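Local structure of intron-associated endonuclease 1 (Enterobacteria phage T4, 1MK0) at residues G4-K9 with E25-R30; K33-G38 with I43-S48; L82-K85 with Y89-A92; I60-P65 with I72-F77. The protein acts as the endonuclease I-TevI of a phage intron, and this GIY-YIG catalytic domain probably cuts DNA strands. The protein carries 1 engineered substitution. One frame throughout, in Å; residues are numbered along the deposited sequence.

Strand 4-10 lies mid-sheet and carries contact 1, which packs helix 24-37 against it. Contact 2 continues along the same helix to its end, with centres about 14 Å apart. Contact 4 sits on the adjacent strand 56-63, its centre about 12 Å from that of contact 1; Ile5 pairs through its backbone with Leu61 and Glu62. In contact 3, the loop after helix 68-81 reaches contact 2 through Lys44, which bonds Asn90 O. Citrate is bonded by Arg27 of contact 1 and, weakly, meets Tyr6. The side chain of Asn90 in contact 3 is about 5 Å from the bound citrate. Contacts 2 and 4 are farthest apart, about 23 Å between centres.

Contact 1. Residues G4-K9 with E25-R30; sequences GIYQIK and EKRWKR. With CIT (citric acid), chain B.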
loop_
_atom_site.group_PDB
_atom_site.type_symbol
_atom_site.label_atom_id
_atom_site.label_comp_id
_atom_site.label_asym_id
_atom_site.label_seq_id
_atom_site.Cartn_x
_atom_site.Cartn_y
_atom_site.Cartn_z
ATOM N N GLY A 4 -9.128 6.958 0.674
ATOM C CA GLY A 4 -8.048 7.747 0.119
ATOM C C GLY A 4 -6.821 6.933 -0.217
ATOM O O GLY A 4 -6.896 5.721 -0.435
ATOM N N ILE A 5 -5.685 7.619 -0.249
ATOM C CA ILE A 5 -4.407 7.001 -0.568
ATOM C C ILE A 5 -3.616 6.823 0.718
ATOM O O ILE A 5 -3.620 7.695 1.590
ATOM C CB ILE A 5 -3.593 7.893 -1.530
ATOM C CG1 ILE A 5 -4.465 8.315 -2.719
ATOM C CG2 ILE A 5 -2.347 7.152 -1.999
ATOM C CD1 ILE A 5 -5.028 7.159 -3.520
ATOM N N TYR A 6 -2.928 5.694 0.834
ATOM C CA TYR A 6 -2.149 5.413 2.029
ATOM C C TYR A 6 -0.789 4.829 1.683
ATOM O O TYR A 6 -0.520 4.480 0.535
ATOM C CB TYR A 6 -2.908 4.416 2.908
ATOM C CG TYR A 6 -3.105 3.073 2.237
ATOM C CD1 TYR A 6 -2.084 2.118 2.229
ATOM C CD2 TYR A 6 -4.283 2.781 1.557
ATOM C CE1 TYR A 6 -2.233 0.913 1.557
ATOM C CE2 TYR A 6 -4.443 1.580 0.879
ATOM C CZ TYR A 6 -3.414 0.651 0.882
ATOM O OH TYR A 6 -3.562 -0.522 0.196
ATOM N N GLN A 7 0.069 4.729 2.691
ATOM C CA GLN A 7 1.377 4.125 2.510
ATOM C C GLN A 7 1.584 3.126 3.643
ATOM O O GLN A 7 1.083 3.317 4.755
ATOM C CB GLN A 7 2.497 5.176 2.546
ATOM C CG GLN A 7 2.674 5.875 3.891
ATOM C CD GLN A 7 3.889 6.791 3.936
ATOM O OE1 GLN A 7 4.107 7.503 4.918
ATOM N NE2 GLN A 7 4.688 6.772 2.878
ATOM N N ILE A 8 2.281 2.037 3.335
ATOM C CA ILE A 8 2.624 1.020 4.322
ATOM C C ILE A 8 4.142 1.073 4.278
ATOM O O ILE A 8 4.749 0.723 3.267
ATOM C CB ILE A 8 2.129 -0.384 3.912
ATOM C CG1 ILE A 8 0.596 -0.395 3.869
ATOM C CG2 ILE A 8 2.640 -1.429 4.910
ATOM C CD1 ILE A 8 -0.008 -1.727 3.468
ATOM N N LYS A 9 4.754 1.538 5.362
ATOM C CA LYS A 9 6.203 1.693 5.403
ATOM C C LYS A 9 6.944 0.716 6.307
ATOM O O LYS A 9 6.576 0.507 7.462
ATOM C CB LYS A 9 6.540 3.133 5.814
ATOM C CG LYS A 9 8.030 3.438 5.891
ATOM C CD LYS A 9 8.292 4.936 6.050
ATOM C CE LYS A 9 7.677 5.492 7.324
ATOM N NZ LYS A 9 7.991 6.939 7.518
ATOM N N GLU A 25 -8.513 1.486 7.678
ATOM C CA GLU A 25 -8.342 0.472 8.713
ATOM C C GLU A 25 -8.592 -0.953 8.231
ATOM O O GLU A 25 -7.801 -1.856 8.506
ATOM C CB GLU A 25 -9.259 0.777 9.899
ATOM C CG GLU A 25 -8.671 0.393 11.247
ATOM C CD GLU A 25 -7.418 1.188 11.582
ATOM O OE1 GLU A 25 -7.498 2.432 11.647
ATOM O OE2 GLU A 25 -6.350 0.569 11.779
ATOM N N LYS A 26 -9.688 -1.154 7.510
ATOM C CA LYS A 26 -10.017 -2.482 7.015
ATOM C C LYS A 26 -9.081 -2.937 5.908
ATOM O O LYS A 26 -8.729 -4.114 5.835
ATOM C CB LYS A 26 -11.471 -2.519 6.550
ATOM C CG LYS A 26 -12.434 -2.412 7.718
ATOM C CD LYS A 26 -13.878 -2.386 7.286
ATOM C CE LYS A 26 -14.774 -2.339 8.513
ATOM N NZ LYS A 26 -16.207 -2.231 8.162
ATOM N N ARG A 27 -8.660 -2.010 5.052
ATOM C CA ARG A 27 -7.754 -2.384 3.973
ATOM C C ARG A 27 -6.424 -2.850 4.554
ATOM O O ARG A 27 -5.844 -3.832 4.088
ATOM C CB ARG A 27 -7.501 -1.207 3.026
ATOM C CG ARG A 27 -6.644 -1.587 1.820
ATOM C CD ARG A 27 -7.407 -2.528 0.902
ATOM N NE ARG A 27 -6.588 -3.128 -0.153
ATOM C CZ ARG A 27 -5.857 -4.228 -0.007
ATOM N NH1 ARG A 27 -5.820 -4.865 1.159
ATOM N NH2 ARG A 27 -5.196 -4.721 -1.046
ATOM N N TRP A 28 -5.944 -2.138 5.571
ATOM C CA TRP A 28 -4.679 -2.482 6.203
ATOM C C TRP A 28 -4.767 -3.841 6.884
ATOM O O TRP A 28 -3.821 -4.624 6.840
ATOM C CB TRP A 28 -4.271 -1.407 7.216
ATOM C CG TRP A 28 -4.030 -0.057 6.598
ATOM C CD1 TRP A 28 -3.682 0.201 5.302
ATOM C CD2 TRP A 28 -4.087 1.214 7.258
ATOM N NE1 TRP A 28 -3.522 1.555 5.113
ATOM C CE2 TRP A 28 -3.764 2.200 6.297
ATOM C CE3 TRP A 28 -4.378 1.617 8.567
ATOM C CZ2 TRP A 28 -3.725 3.564 6.605
ATOM C CZ3 TRP A 28 -4.339 2.975 8.875
ATOM C CH2 TRP A 28 -4.015 3.931 7.896
ATOM N N LYS A 29 -5.901 -4.114 7.520
ATOM C CA LYS A 29 -6.091 -5.391 8.187
ATOM C C LYS A 29 -6.039 -6.493 7.147
ATOM O O LYS A 29 -5.451 -7.551 7.375
ATOM C CB LYS A 29 -7.441 -5.433 8.911
ATOM C CG LYS A 29 -7.504 -4.567 10.156
ATOM C CD LYS A 29 -8.791 -4.812 10.925
ATOM C CE LYS A 29 -8.818 -4.031 12.229
ATOM N NZ LYS A 29 -10.025 -4.356 13.044
ATOM N N ARG A 30 -6.647 -6.237 5.992
ATOM C CA ARG A 30 -6.668 -7.227 4.920
ATOM C C ARG A 30 -5.271 -7.515 4.383
ATOM O O ARG A 30 -4.951 -8.655 4.053
ATOM C CB ARG A 30 -7.577 -6.769 3.777
ATOM C CG ARG A 30 -7.587 -7.723 2.590
ATOM C CD ARG A 30 -8.920 -7.689 1.864
ATOM N NE ARG A 30 -9.214 -6.388 1.275
ATOM C CZ ARG A 30 -8.910 -6.040 0.029
ATOM N NH1 ARG A 30 -8.295 -6.900 -0.774
ATOM N NH2 ARG A 30 -9.237 -4.836 -0.422
HETATM C C1 CIT B . -5.478 -3.685 -4.254
HETATM O O1 CIT B . -6.274 -3.069 -3.444
HETATM O O2 CIT B . -5.641 -4.943 -4.450
HETATM C C2 CIT B . -4.370 -2.825 -4.924
HETATM C C3 CIT B . -3.958 -1.461 -4.310
HETATM O O7 CIT B . -5.041 -0.476 -4.546
HETATM C C4 CIT B . -2.676 -0.926 -4.888
HETATM C C5 CIT B . -2.595 -0.822 -6.361
HETATM O O3 CIT B . -3.062 0.063 -7.045
HETATM O O4 CIT B . -2.003 -1.715 -6.971
HETATM C C6 CIT B . -3.870 -1.423 -2.760
HETATM O O5 CIT B . -3.141 -2.354 -2.277
HETATM O O6 CIT B . -4.544 -0.502 -2.250
#
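Tyr6 leans out from strand 4-10 and meets Trp28 and Arg27 of helix 24-37 along the length of its side chain. The CB of Tyr6 sits at the edge of the indole, 3.9 Å from CZ2 of Trp28. CG and CD1 of the tyrosine then lie under the pyrrole nitrogen: NE1 of Trp28 is 3.3 Å from Tyr6 CD1 and stands over one ring face, displaced toward the rim. This is a T-shaped stack, the indole edge aimed at the phenol face with the planes 82° apart. On the Tyr6 ring, the CE2 and CZ end comes obliquely to Arg27, whose CG is 3.6 Å from Tyr6 OH. That hydroxyl is hydrogen-bonded with His31 NE2 and lies 2.6 Å from O6 of the bound citrate, a weak bond at most, since His31 NE2 competes for the same proton. Arg27, bent at its second torsion (chi2 68°), turns its guanidinium edge to the same citrate: NH2 of Arg27 is 3.1 Å from O1, and NE makes a weak second bond to that oxygen. Tyr6 closes the Gly4-Ile5-Tyr6 signature of the GIY-YIG family. With Tyr6 and Arg27 both at its carboxylates, the citrate, probably from the crystallisation liquor, may mark an anion pocket. Strand 16-21 pairs with Tyr6 through Gly19 and its Ala21 touches Arg27, while Trp28 reaches across to Cys58 of strand 56-63.

Contact 2. Residues K33-G38 with I43-S48; sequences KDLEKG and IKLQRS. With BME (beta-mercaptoethanol), chain C.
Leu45, in the first turn of helix 43-52, meets Leu35 of helix 24-37. The two side chains cross at about a right angle, with CD2 of Leu45 4.0 Å from CD1 of Leu35; the other branch of Leu35, CD2, lies 3.9 Å from the carbonyl oxygen of Leu45. Phe56 of strand 56-63 and Tyr89 also touch Leu45, so this small apolar contact is continuous with the core.

One residue on, Leu35 CD2 reaches 3.7 Å from CA of Gln46, closing the methyl against the helix backbone. Gln46 itself carries the polar half of the contact. Its CG swings opposite the backbone N (chi1 -173°) before the chain bends, which lays the amide against the end of the first helix. There NE2 of Gln46 donates to the carbonyl oxygen of Leu35 at 2.9 Å, nearly straight at 170°; the donor lies in the carbonyl plane, on a lone pair. The other amide atom, OE1, comes 3.2 Å from C of Gly38 and accepts from His40 N, while NE2 also reaches Asn50 OD1. This buried amide therefore bonds through both ends.

Helix 33-37 and helix 43-48 cross at -73°, their axes 9.8 Å apart. Gly38, with positive phi, ends the first helix in a Schellman motif, and its N gives Leu35 O a weak second bond. Such a glycine at the C' position, with a side chain of the following helix completing the end, belongs to a short connection between two successive helices of the GIY-YIG domain.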
loop_
_atom_site.group_PDB
_atom_site.type_symbol
_atom_site.label_atom_id
_atom_site.label_comp_id
_atom_site.label_asym_id
_atom_site.label_seq_id
_atom_site.Cartn_x
_atom_site.Cartn_y
_atom_site.Cartn_z
ATOM N N LYS A 33 -3.562 -9.884 6.783
ATOM C CA LYS A 33 -4.177 -11.208 6.789
ATOM C C LYS A 33 -3.668 -11.938 5.552
ATOM O O LYS A 33 -3.364 -13.131 5.593
ATOM C CB LYS A 33 -5.701 -11.109 6.728
ATOM C CG LYS A 33 -6.358 -10.721 8.040
ATOM C CD LYS A 33 -7.866 -10.862 7.944
ATOM C CE LYS A 33 -8.541 -10.540 9.269
ATOM N NZ LYS A 33 -10.018 -10.705 9.187
ATOM N N ASP A 34 -3.573 -11.207 4.447
ATOM C CA ASP A 34 -3.094 -11.776 3.195
ATOM C C ASP A 34 -1.632 -12.185 3.276
ATOM O O ASP A 34 -1.251 -13.256 2.796
ATOM C CB ASP A 34 -3.280 -10.774 2.050
ATOM C CG ASP A 34 -4.718 -10.688 1.577
ATOM O OD1 ASP A 34 -5.587 -11.372 2.163
ATOM O OD2 ASP A 34 -4.979 -9.938 0.611
ATOM N N LEU A 35 -0.809 -11.330 3.876
ATOM C CA LEU A 35 0.613 -11.619 4.009
ATOM C C LEU A 35 0.830 -12.870 4.855
ATOM O O LEU A 35 1.715 -13.677 4.570
ATOM C CB LEU A 35 1.337 -10.414 4.619
ATOM C CG LEU A 35 1.456 -9.224 3.655
ATOM C CD1 LEU A 35 1.831 -7.964 4.413
ATOM C CD2 LEU A 35 2.491 -9.538 2.584
ATOM N N GLU A 36 0.009 -13.040 5.883
ATOM C CA GLU A 36 0.127 -14.210 6.740
ATOM C C GLU A 36 -0.276 -15.479 5.993
ATOM O O GLU A 36 0.288 -16.549 6.231
ATOM C CB GLU A 36 -0.726 -14.030 7.994
ATOM C CG GLU A 36 -0.165 -12.985 8.947
ATOM C CD GLU A 36 -0.982 -12.848 10.216
ATOM O OE1 GLU A 36 -1.260 -13.884 10.856
ATOM O OE2 GLU A 36 -1.338 -11.706 10.575
ATOM N N LYS A 37 -1.246 -15.361 5.092
ATOM C CA LYS A 37 -1.695 -16.506 4.303
ATOM C C LYS A 37 -0.719 -16.773 3.160
ATOM O O LYS A 37 -0.821 -17.789 2.466
ATOM C CB LYS A 37 -3.103 -16.266 3.749
ATOM C CG LYS A 37 -4.205 -16.377 4.796
ATOM C CD LYS A 37 -5.594 -16.316 4.172
ATOM C CE LYS A 37 -5.898 -14.944 3.590
ATOM N NZ LYS A 37 -7.294 -14.873 3.074
ATOM N N GLY A 38 0.216 -15.846 2.967
ATOM C CA GLY A 38 1.228 -15.990 1.934
ATOM C C GLY A 38 0.789 -15.798 0.496
ATOM O O GLY A 38 1.494 -16.208 -0.428
ATOM N N ILE A 43 4.754 -9.610 -4.580
ATOM C CA ILE A 43 5.793 -10.548 -4.182
ATOM C C ILE A 43 6.859 -9.839 -3.346
ATOM O O ILE A 43 7.483 -10.443 -2.476
ATOM C CB ILE A 43 6.462 -11.199 -5.420
ATOM C CG1 ILE A 43 7.501 -12.230 -4.971
ATOM C CG2 ILE A 43 7.120 -10.129 -6.281
ATOM C CD1 ILE A 43 8.127 -13.014 -6.120
ATOM N N LYS A 44 7.056 -8.548 -3.601
ATOM C CA LYS A 44 8.058 -7.788 -2.870
ATOM C C LYS A 44 7.645 -7.579 -1.423
ATOM O O LYS A 44 8.459 -7.738 -0.511
ATOM C CB LYS A 44 8.309 -6.447 -3.565
ATOM C CG LYS A 44 8.763 -6.619 -5.009
ATOM C CD LYS A 44 9.312 -5.332 -5.603
ATOM C CE LYS A 44 8.257 -4.255 -5.702
ATOM N NZ LYS A 44 8.793 -3.046 -6.395
ATOM N N LEU A 45 6.380 -7.232 -1.204
ATOM C CA LEU A 45 5.906 -7.033 0.157
ATOM C C LEU A 45 5.864 -8.391 0.851
ATOM O O LEU A 45 6.222 -8.511 2.026
ATOM C CB LEU A 45 4.516 -6.393 0.158
ATOM C CG LEU A 45 4.013 -5.961 1.541
ATOM C CD1 LEU A 45 4.947 -4.909 2.137
ATOM C CD2 LEU A 45 2.607 -5.415 1.412
ATOM N N GLN A 46 5.445 -9.415 0.114
ATOM C CA GLN A 46 5.374 -10.765 0.663
ATOM C C GLN A 46 6.751 -11.242 1.113
ATOM O O GLN A 46 6.888 -11.837 2.181
ATOM C CB GLN A 46 4.809 -11.744 -0.371
ATOM C CG GLN A 46 4.543 -13.133 0.202
ATOM C CD GLN A 46 3.385 -13.149 1.190
ATOM O OE1 GLN A 46 2.225 -12.992 0.806
ATOM N NE2 GLN A 46 3.696 -13.330 2.471
ATOM N N ARG A 47 7.770 -10.986 0.299
ATOM C CA ARG A 47 9.129 -11.392 0.636
ATOM C C ARG A 47 9.619 -10.705 1.900
ATOM O O ARG A 47 10.217 -11.337 2.774
ATOM C CB ARG A 47 10.083 -11.073 -0.517
ATOM C CG ARG A 47 9.988 -12.046 -1.672
ATOM C CD ARG A 47 10.883 -11.601 -2.808
ATOM N NE ARG A 47 10.993 -12.614 -3.849
ATOM C CZ ARG A 47 11.616 -12.419 -5.005
ATOM N NH1 ARG A 47 12.179 -11.247 -5.262
ATOM N NH2 ARG A 47 11.684 -13.398 -5.899
ATOM N N SER A 48 9.365 -9.405 1.994
ATOM C CA SER A 48 9.793 -8.644 3.157
ATOM C C SER A 48 9.080 -9.156 4.400
ATOM O O SER A 48 9.696 -9.339 5.452
ATOM C CB SER A 48 9.482 -7.160 2.959
ATOM O OG SER A 48 9.932 -6.403 4.070
HETATM C C1 BME C . -6.518 -12.892 -0.506
HETATM C C2 BME C . -5.488 -14.004 -0.649
HETATM O O1 BME C . -7.226 -12.819 0.499
HETATM S S2 BME C . -3.964 -13.814 0.307
#

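Contact 3. Residues L82-K85 with Y89-A92; sequences LNSK and YNIA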
loop_
_atom_site.group_PDB
_atom_site.type_symbol
_atom_site.label_atom_id
_atom_site.label_comp_id
_atom_site.label_asym_id
_atom_site.label_seq_id
_atom_site.Cartn_x
_atom_site.Cartn_y
_atom_site.Cartn_z
ATOM N N LEU A 82 6.995 8.894 -4.317
ATOM C CA LEU A 82 7.737 8.134 -3.324
ATOM C C LEU A 82 8.602 7.040 -3.941
ATOM O O LEU A 82 9.219 6.251 -3.223
ATOM C CB LEU A 82 6.769 7.532 -2.300
ATOM C CG LEU A 82 5.838 8.544 -1.621
ATOM C CD1 LEU A 82 4.984 7.835 -0.579
ATOM C CD2 LEU A 82 6.659 9.647 -0.968
ATOM N N ASN A 83 8.643 7.002 -5.271
ATOM C CA ASN A 83 9.454 6.023 -6.001
ATOM C C ASN A 83 9.230 4.626 -5.423
ATOM O O ASN A 83 10.177 3.865 -5.218
ATOM C CB ASN A 83 10.931 6.424 -5.880
ATOM C CG ASN A 83 11.827 5.649 -6.818
ATOM O OD1 ASN A 83 11.520 5.494 -7.999
ATOM N ND2 ASN A 83 12.956 5.175 -6.302
ATOM N N SER A 84 7.963 4.288 -5.191
ATOM C CA SER A 84 7.608 3.010 -4.581
ATOM C C SER A 84 7.656 1.760 -5.456
ATOM O O SER A 84 7.324 0.672 -4.992
ATOM C CB SER A 84 6.232 3.122 -3.911
ATOM O OG SER A 84 5.195 3.254 -4.867
ATOM N N LYS A 85 8.057 1.904 -6.714
ATOM C CA LYS A 85 8.177 0.739 -7.586
ATOM C C LYS A 85 9.650 0.335 -7.570
ATOM O O LYS A 85 10.003 -0.775 -7.174
ATOM C CB LYS A 85 7.713 1.082 -9.004
ATOM C CG LYS A 85 6.216 1.357 -9.084
ATOM C CD LYS A 85 5.829 2.166 -10.313
ATOM C CE LYS A 85 6.061 1.414 -11.598
ATOM N NZ LYS A 85 5.538 2.186 -12.758
ATOM N N TYR A 89 7.504 -1.327 -2.547
ATOM C CA TYR A 89 6.841 -2.614 -2.690
ATOM C C TYR A 89 5.777 -2.708 -3.778
ATOM O O TYR A 89 5.195 -3.770 -3.969
ATOM C CB TYR A 89 6.241 -3.027 -1.344
ATOM C CG TYR A 89 7.277 -3.150 -0.253
ATOM C CD1 TYR A 89 7.329 -2.232 0.793
ATOM C CD2 TYR A 89 8.232 -4.167 -0.287
ATOM C CE1 TYR A 89 8.305 -2.322 1.779
ATOM C CE2 TYR A 89 9.213 -4.265 0.696
ATOM C CZ TYR A 89 9.242 -3.338 1.723
ATOM O OH TYR A 89 10.213 -3.423 2.695
ATOM N N ASN A 90 5.512 -1.615 -4.488
ATOM C CA ASN A 90 4.517 -1.664 -5.556
ATOM C C ASN A 90 5.117 -2.363 -6.767
ATOM O O ASN A 90 6.262 -2.103 -7.131
ATOM C CB ASN A 90 4.065 -0.257 -5.945
ATOM C CG ASN A 90 3.214 0.388 -4.877
ATOM O OD1 ASN A 90 3.724 1.064 -3.983
ATOM N ND2 ASN A 90 1.908 0.166 -4.953
ATOM N N ILE A 91 4.344 -3.249 -7.391
ATOM C CA ILE A 91 4.837 -3.987 -8.552
ATOM C C ILE A 91 4.378 -3.416 -9.886
ATOM O O ILE A 91 4.772 -3.909 -10.940
ATOM C CB ILE A 91 4.419 -5.484 -8.513
ATOM C CG1 ILE A 91 2.896 -5.605 -8.556
ATOM C CG2 ILE A 91 4.986 -6.154 -7.269
ATOM C CD1 ILE A 91 2.405 -7.025 -8.792
ATOM N N ALA A 92 3.544 -2.385 -9.844
ATOM C CA ALA A 92 3.047 -1.760 -11.062
ATOM C C ALA A 92 2.294 -0.492 -10.702
ATOM O O ALA A 92 2.171 -0.155 -9.528
ATOM C CB ALA A 92 2.127 -2.720 -11.804
#
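Ser84 and Asn90 turn their polar ends to each other across the loop that follows helix 68-81. With chi1 at 69°, the serine OG is tucked between its own N and carbonyl carbon, which brings it to the side-chain oxygen of Asn90. OG donates to OD1 over 2.8 Å, approaching from above the plane of the amide, well off the lone pairs; Ile79 O is a weak second partner of OG. OD1 of Asn90 also accepts from Val18 N, so two donors fix the rotation of this amide. In the backbone, N of Asn90 donates to O of Ser84 over 3.0 Å, with an N-H...O angle of 146°. Just before this, Asn83 takes positive phi and closes helix 68-81 with a Schellman motif, after which the chain folds back and 89-92 lies between the helix exit and strand 16-21 of the GIY-YIG sheet, Tyr89 pairing with Val16. Lys85 crosses Asn90 at about a right angle: its CG is 4.1 Å from Asn90 CB, while CA of Lys85 makes a C-H...O contact of 3.5 Å, close to straight, with O of Asn90. The amine of Lys85 goes past all this to a salt bridge with Asp93.

Contact 4. Residues I60-P65 with I72-F77; sequences ILEEIP and IERANF. Engineered in segment 72-77: Ala75 (natural residue Glu).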
loop_
_atom_site.group_PDB
_atom_site.type_symbol
_atom_site.label_atom_id
_atom_site.label_comp_id
_atom_site.label_asym_id
_atom_site.label_seq_id
_atom_site.Cartn_x
_atom_site.Cartn_y
_atom_site.Cartn_z
ATOM N N ILE A 60 -1.904 7.563 6.446
ATOM C CA ILE A 60 -2.698 8.122 5.362
ATOM C C ILE A 60 -1.891 9.176 4.621
ATOM O O ILE A 60 -1.249 10.022 5.242
ATOM C CB ILE A 60 -3.980 8.789 5.904
ATOM C CG1 ILE A 60 -4.871 7.738 6.566
ATOM C CG2 ILE A 60 -4.717 9.503 4.781
ATOM C CD1 ILE A 60 -6.058 8.318 7.308
ATOM N N LEU A 61 -1.910 9.114 3.295
ATOM C CA LEU A 61 -1.206 10.105 2.493
ATOM C C LEU A 61 -2.204 11.195 2.123
ATOM O O LEU A 61 -1.906 12.383 2.229
ATOM C CB LEU A 61 -0.633 9.471 1.222
ATOM C CG LEU A 61 0.505 8.457 1.392
ATOM C CD1 LEU A 61 0.911 7.929 0.031
ATOM C CD2 LEU A 61 1.690 9.108 2.082
ATOM N N GLU A 62 -3.393 10.774 1.706
ATOM C CA GLU A 62 -4.453 11.695 1.304
ATOM C C GLU A 62 -5.831 11.104 1.534
ATOM O O GLU A 62 -6.134 10.037 1.002
ATOM C CB GLU A 62 -4.355 11.993 -0.190
ATOM C CG GLU A 62 -3.614 13.227 -0.585
ATOM C CD GLU A 62 -3.477 13.310 -2.087
ATOM O OE1 GLU A 62 -4.498 13.141 -2.792
ATOM O OE2 GLU A 62 -2.353 13.536 -2.562
ATOM N N GLU A 63 -6.672 11.790 2.304
ATOM C CA GLU A 63 -8.034 11.311 2.502
ATOM C C GLU A 63 -8.838 11.971 1.390
ATOM O O GLU A 63 -8.960 13.196 1.350
ATOM C CB GLU A 63 -8.605 11.726 3.864
ATOM C CG GLU A 63 -10.047 11.251 4.051
ATOM C CD GLU A 63 -10.655 11.617 5.396
ATOM O OE1 GLU A 63 -11.865 11.359 5.582
ATOM O OE2 GLU A 63 -9.937 12.153 6.265
ATOM N N ILE A 64 -9.358 11.159 0.476
ATOM C CA ILE A 64 -10.145 11.650 -0.647
ATOM C C ILE A 64 -11.211 10.613 -0.974
ATOM O O ILE A 64 -11.095 9.456 -0.574
ATOM C CB ILE A 64 -9.270 11.884 -1.911
ATOM C CG1 ILE A 64 -8.556 10.589 -2.313
ATOM C CG2 ILE A 64 -8.275 13.004 -1.655
ATOM C CD1 ILE A 64 -7.668 10.736 -3.532
ATOM N N PRO A 65 -12.267 11.016 -1.698
ATOM C CA PRO A 65 -13.345 10.090 -2.064
ATOM C C PRO A 65 -12.825 8.913 -2.879
ATOM O O PRO A 65 -11.935 9.070 -3.720
ATOM C CB PRO A 65 -14.293 10.969 -2.875
ATOM C CG PRO A 65 -14.110 12.317 -2.249
ATOM C CD PRO A 65 -12.606 12.393 -2.093
ATOM N N ILE A 72 -7.063 6.661 -9.032
ATOM C CA ILE A 72 -5.971 6.207 -9.882
ATOM C C ILE A 72 -4.929 7.302 -10.103
ATOM O O ILE A 72 -3.727 7.062 -9.972
ATOM C CB ILE A 72 -6.502 5.692 -11.239
ATOM C CG1 ILE A 72 -7.327 4.419 -11.012
ATOM C CG2 ILE A 72 -5.346 5.410 -12.185
ATOM C CD1 ILE A 72 -7.929 3.832 -12.269
ATOM N N GLU A 73 -5.382 8.512 -10.412
ATOM C CA GLU A 73 -4.451 9.610 -10.642
ATOM C C GLU A 73 -3.618 9.931 -9.408
ATOM O O GLU A 73 -2.400 10.089 -9.497
ATOM C CB GLU A 73 -5.196 10.867 -11.085
ATOM C CG GLU A 73 -4.256 12.017 -11.419
ATOM C CD GLU A 73 -4.980 13.243 -11.935
ATOM O OE1 GLU A 73 -5.862 13.094 -12.806
ATOM O OE2 GLU A 73 -4.655 14.357 -11.477
ATOM N N ARG A 74 -4.272 10.026 -8.256
ATOM C CA ARG A 74 -3.572 10.343 -7.018
ATOM C C ARG A 74 -2.706 9.195 -6.521
ATOM O O ARG A 74 -1.640 9.422 -5.948
ATOM C CB ARG A 74 -4.571 10.766 -5.937
ATOM C CG ARG A 74 -5.321 12.042 -6.293
ATOM C CD ARG A 74 -4.353 13.157 -6.676
ATOM N NE ARG A 74 -3.535 13.594 -5.549
ATOM C CZ ARG A 74 -2.434 14.330 -5.671
ATOM N NH1 ARG A 74 -2.013 14.705 -6.870
ATOM N NH2 ARG A 74 -1.762 14.707 -4.593
ATOM N N ALA A 75 -3.159 7.961 -6.725
ATOM C CA ALA A 75 -2.369 6.810 -6.307
ATOM C C ALA A 75 -1.081 6.792 -7.129
ATOM O O ALA A 75 0.009 6.588 -6.590
ATOM C CB ALA A 75 -3.150 5.523 -6.525
ATOM N N ASN A 76 -1.203 7.011 -8.436
ATOM C CA ASN A 76 -0.019 7.017 -9.291
ATOM C C ASN A 76 0.896 8.182 -8.970
ATOM O O ASN A 76 2.114 8.072 -9.096
ATOM C CB ASN A 76 -0.405 7.041 -10.768
ATOM C CG ASN A 76 -0.795 5.674 -11.281
ATOM O OD1 ASN A 76 -0.229 4.663 -10.861
ATOM N ND2 ASN A 76 -1.745 5.631 -12.203
ATOM N N PHE A 77 0.317 9.303 -8.552
ATOM C CA PHE A 77 1.131 10.451 -8.186
ATOM C C PHE A 77 2.056 10.053 -7.041
ATOM O O PHE A 77 3.261 10.285 -7.096
ATOM C CB PHE A 77 0.265 11.621 -7.716
ATOM C CG PHE A 77 1.059 12.730 -7.087
ATOM C CD1 PHE A 77 1.791 13.611 -7.874
ATOM C CD2 PHE A 77 1.132 12.850 -5.703
ATOM C CE1 PHE A 77 2.588 14.592 -7.293
ATOM C CE2 PHE A 77 1.923 13.824 -5.110
ATOM C CZ PHE A 77 2.656 14.699 -5.909
#
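Glu62 and Arg74 face each other side-on, carboxylate to guanidinium, in a salt bridge between strand 56-63 and helix 68-81. The two flat groups are nearly coplanar, 23° apart, and the acid lies at the edge of the guanidinium formed by NE and NH2. NE of Arg74 donates to OE1 of Glu62 at 3.0 Å, almost straight at 169°, along the syn lone pair of that oxygen. The NH2 of Arg74 donates to OE2 of Glu62, but the modelled 2.4 Å is too short to be taken at face value. A weak branch from NE also reaches OE2. Nearer its backbone, the arginine's methylenes pack on Ile64: CG of Arg74 is 3.9 Å from CD1 of Ile64.

What puts the guanidinium there is the shape of its chain, folded about its CB-CG and CG-CD bonds (chi2 -52°): the bends leave CB and CG against Ile64 CD1 and carry the guanidinium to the Glu62 carboxylate. NH1 stands 3.6 Å above one face of the Phe77 ring, displaced toward the rim. On the acid's side, Trp78 NE1 donates to OE2. Farther out, Leu61 and Glu62 form a classic beta bulge opposite Ile5 of strand 4-10, and the chain turns its corner there. The engineered Ala75, in place of the natural Glu, follows Arg74 but points its CB away from 60-65; it touches Ile5 and Ala94, on the citrate side of the helix.

The NE bond, the indole N-H of Trp78 and the adjacent guanidinium should favour the ionised carboxylate of Glu62, and the pair should tie strand to helix at a partly solvent-accessible surface.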